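Local structure of GTPase-activating protein skywalker (6R82) at residues F14-L18 with L58-K62. The protein acts as a GTPase-activating protein for Rab35 that regulates synaptic vesicle protein recycling at neuromuscular junction boutons, this chain being its TLDc domain. Sequence-based numbering, arbitrary orientation.
Sequences FLFTL and LLMIK
Met60 sits at the middle of this contact, its sulfur SD packed 3.4 Å from Phe14 CB. The same sulfur lies obliquely to the Phe14 ring, 5.0 Å from the centroid, a Met-aromatic contact. A turn about the CG-SD bond (chi3 -54°) swings methyl CE toward Leu18, where it meets CD1 tip to tip at 3.5 Å. Two residues earlier on the strand, Leu58 CD2 touches two helix methyls, Leu15 CD2 at 3.6 Å and Leu18 CD1 at 3.8 Å. At the other end the Lys62 chain curls back, bringing its CE to the edge of the Phe14 ring, 3.7 Å from CD2, while NZ makes a weak, long ion pair with Glu180. An alanine in place of Phe14 would probably deprive the sulfur of its aromatic neighbour and leave Lys62 CE without the ring edge it rests on. Leu58, Met60 and Lys62, every second residue of the strand, point to the helix side. Strand 57-63 pairs with 68-73 and 173-185 in the antiparallel TLDc sheet; Leu103 of strand 99-104 also packs against Phe14 and Leu18. With no hydrogen bond across the segments, methyls, thioether, ring and Lys62 CE hold by van der Waals packing and shape fit.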
loop_
_atom_site.group_PDB
_atom_site.type_symbol
_atom_site.label_atom_id
_atom_site.label_comp_id
_atom_site.label_asym_id
_atom_site.label_seq_id
_atom_site.Cartn_x
_atom_site.Cartn_y
_atom_site.Cartn_z
ATOM N N PHE A 14 -7.703 -13.095 -0.848
ATOM C CA PHE A 14 -7.008 -12.159 0.023
ATOM C C PHE A 14 -7.869 -10.930 0.319
ATOM O O PHE A 14 -7.837 -10.408 1.440
ATOM C CB PHE A 14 -5.665 -11.775 -0.607
ATOM C CG PHE A 14 -4.720 -12.953 -0.798
ATOM C CD1 PHE A 14 -4.707 -14.010 0.111
ATOM C CD2 PHE A 14 -3.853 -13.003 -1.888
ATOM C CE1 PHE A 14 -3.843 -15.090 -0.058
ATOM C CE2 PHE A 14 -2.987 -14.084 -2.061
ATOM C CZ PHE A 14 -2.987 -15.127 -1.144
ATOM N N LEU A 15 -8.658 -10.474 -0.659
ATOM C CA LEU A 15 -9.566 -9.354 -0.427
ATOM C C LEU A 15 -10.607 -9.695 0.630
ATOM O O LEU A 15 -10.883 -8.886 1.527
ATOM C CB LEU A 15 -10.267 -8.960 -1.727
ATOM C CG LEU A 15 -9.488 -8.123 -2.743
ATOM C CD1 LEU A 15 -10.395 -7.765 -3.899
ATOM C CD2 LEU A 15 -8.989 -6.880 -2.071
ATOM N N PHE A 16 -11.210 -10.886 0.527
ATOM C CA PHE A 16 -12.243 -11.275 1.483
ATOM C C PHE A 16 -11.669 -11.434 2.881
ATOM O O PHE A 16 -12.352 -11.119 3.865
ATOM C CB PHE A 16 -12.936 -12.560 1.014
ATOM C CG PHE A 16 -13.895 -12.340 -0.126
ATOM C CD1 PHE A 16 -15.152 -11.800 0.105
ATOM C CD2 PHE A 16 -13.537 -12.653 -1.432
ATOM C CE1 PHE A 16 -16.038 -11.568 -0.942
ATOM C CE2 PHE A 16 -14.417 -12.439 -2.486
ATOM C CZ PHE A 16 -15.680 -11.897 -2.239
ATOM N N THR A 17 -10.406 -11.877 2.986
ATOM C CA THR A 17 -9.735 -11.952 4.285
ATOM C C THR A 17 -9.520 -10.570 4.872
ATOM O O THR A 17 -9.658 -10.377 6.085
ATOM C CB THR A 17 -8.387 -12.667 4.150
ATOM O OG1 THR A 17 -8.576 -13.920 3.484
ATOM C CG2 THR A 17 -7.764 -12.914 5.510
ATOM N N LEU A 18 -9.164 -9.597 4.026
ATOM C CA LEU A 18 -8.885 -8.233 4.478
ATOM C C LEU A 18 -10.138 -7.401 4.725
ATOM O O LEU A 18 -10.036 -6.341 5.353
ATOM C CB LEU A 18 -8.051 -7.488 3.429
ATOM C CG LEU A 18 -6.623 -7.939 3.216
ATOM C CD1 LEU A 18 -6.008 -7.098 2.124
ATOM C CD2 LEU A 18 -5.854 -7.794 4.512
ATOM N N LEU A 58 -5.896 -0.183 -2.272
ATOM C CA LEU A 58 -5.406 -1.313 -1.500
ATOM C C LEU A 58 -4.257 -1.935 -2.280
ATOM O O LEU A 58 -4.441 -2.378 -3.421
ATOM C CB LEU A 58 -6.520 -2.338 -1.250
ATOM C CG LEU A 58 -6.217 -3.468 -0.259
ATOM C CD1 LEU A 58 -5.772 -2.900 1.080
ATOM C CD2 LEU A 58 -7.452 -4.329 -0.067
ATOM N N LEU A 59 -3.081 -1.949 -1.678
ATOM C CA LEU A 59 -1.874 -2.442 -2.325
ATOM C C LEU A 59 -1.527 -3.802 -1.733
ATOM O O LEU A 59 -1.469 -3.945 -0.509
ATOM C CB LEU A 59 -0.727 -1.444 -2.132
ATOM C CG LEU A 59 0.479 -1.604 -3.052
ATOM C CD1 LEU A 59 1.044 -0.239 -3.449
ATOM C CD2 LEU A 59 1.526 -2.455 -2.356
ATOM N N MET A 60 -1.317 -4.795 -2.593
ATOM C CA MET A 60 -1.018 -6.156 -2.155
ATOM C C MET A 60 0.238 -6.666 -2.846
ATOM O O MET A 60 0.292 -6.716 -4.077
ATOM C CB MET A 60 -2.185 -7.099 -2.439
ATOM C CG MET A 60 -2.240 -8.258 -1.447
ATOM S SD MET A 60 -3.833 -9.080 -1.480
ATOM C CE MET A 60 -4.955 -7.696 -1.204
ATOM N N ILE A 61 1.225 -7.078 -2.056
ATOM C CA ILE A 61 2.501 -7.576 -2.560
ATOM C C ILE A 61 2.604 -9.062 -2.255
ATOM O O ILE A 61 2.397 -9.487 -1.110
ATOM C CB ILE A 61 3.691 -6.820 -1.942
ATOM C CG1 ILE A 61 3.642 -5.345 -2.339
ATOM C CG2 ILE A 61 5.024 -7.464 -2.363
ATOM C CD1 ILE A 61 4.419 -4.435 -1.426
ATOM N N LYS A 62 2.940 -9.843 -3.273
ATOM C CA LYS A 62 3.287 -11.252 -3.121
ATOM C C LYS A 62 4.770 -11.394 -3.469
ATOM O O LYS A 62 5.170 -11.133 -4.610
ATOM C CB LYS A 62 2.401 -12.124 -4.011
ATOM C CG LYS A 62 0.934 -12.258 -3.523
ATOM C CD LYS A 62 -0.081 -12.112 -4.670
ATOM C CE LYS A 62 -1.395 -11.490 -4.204
ATOM N NZ LYS A 62 -1.269 -10.026 -3.922
#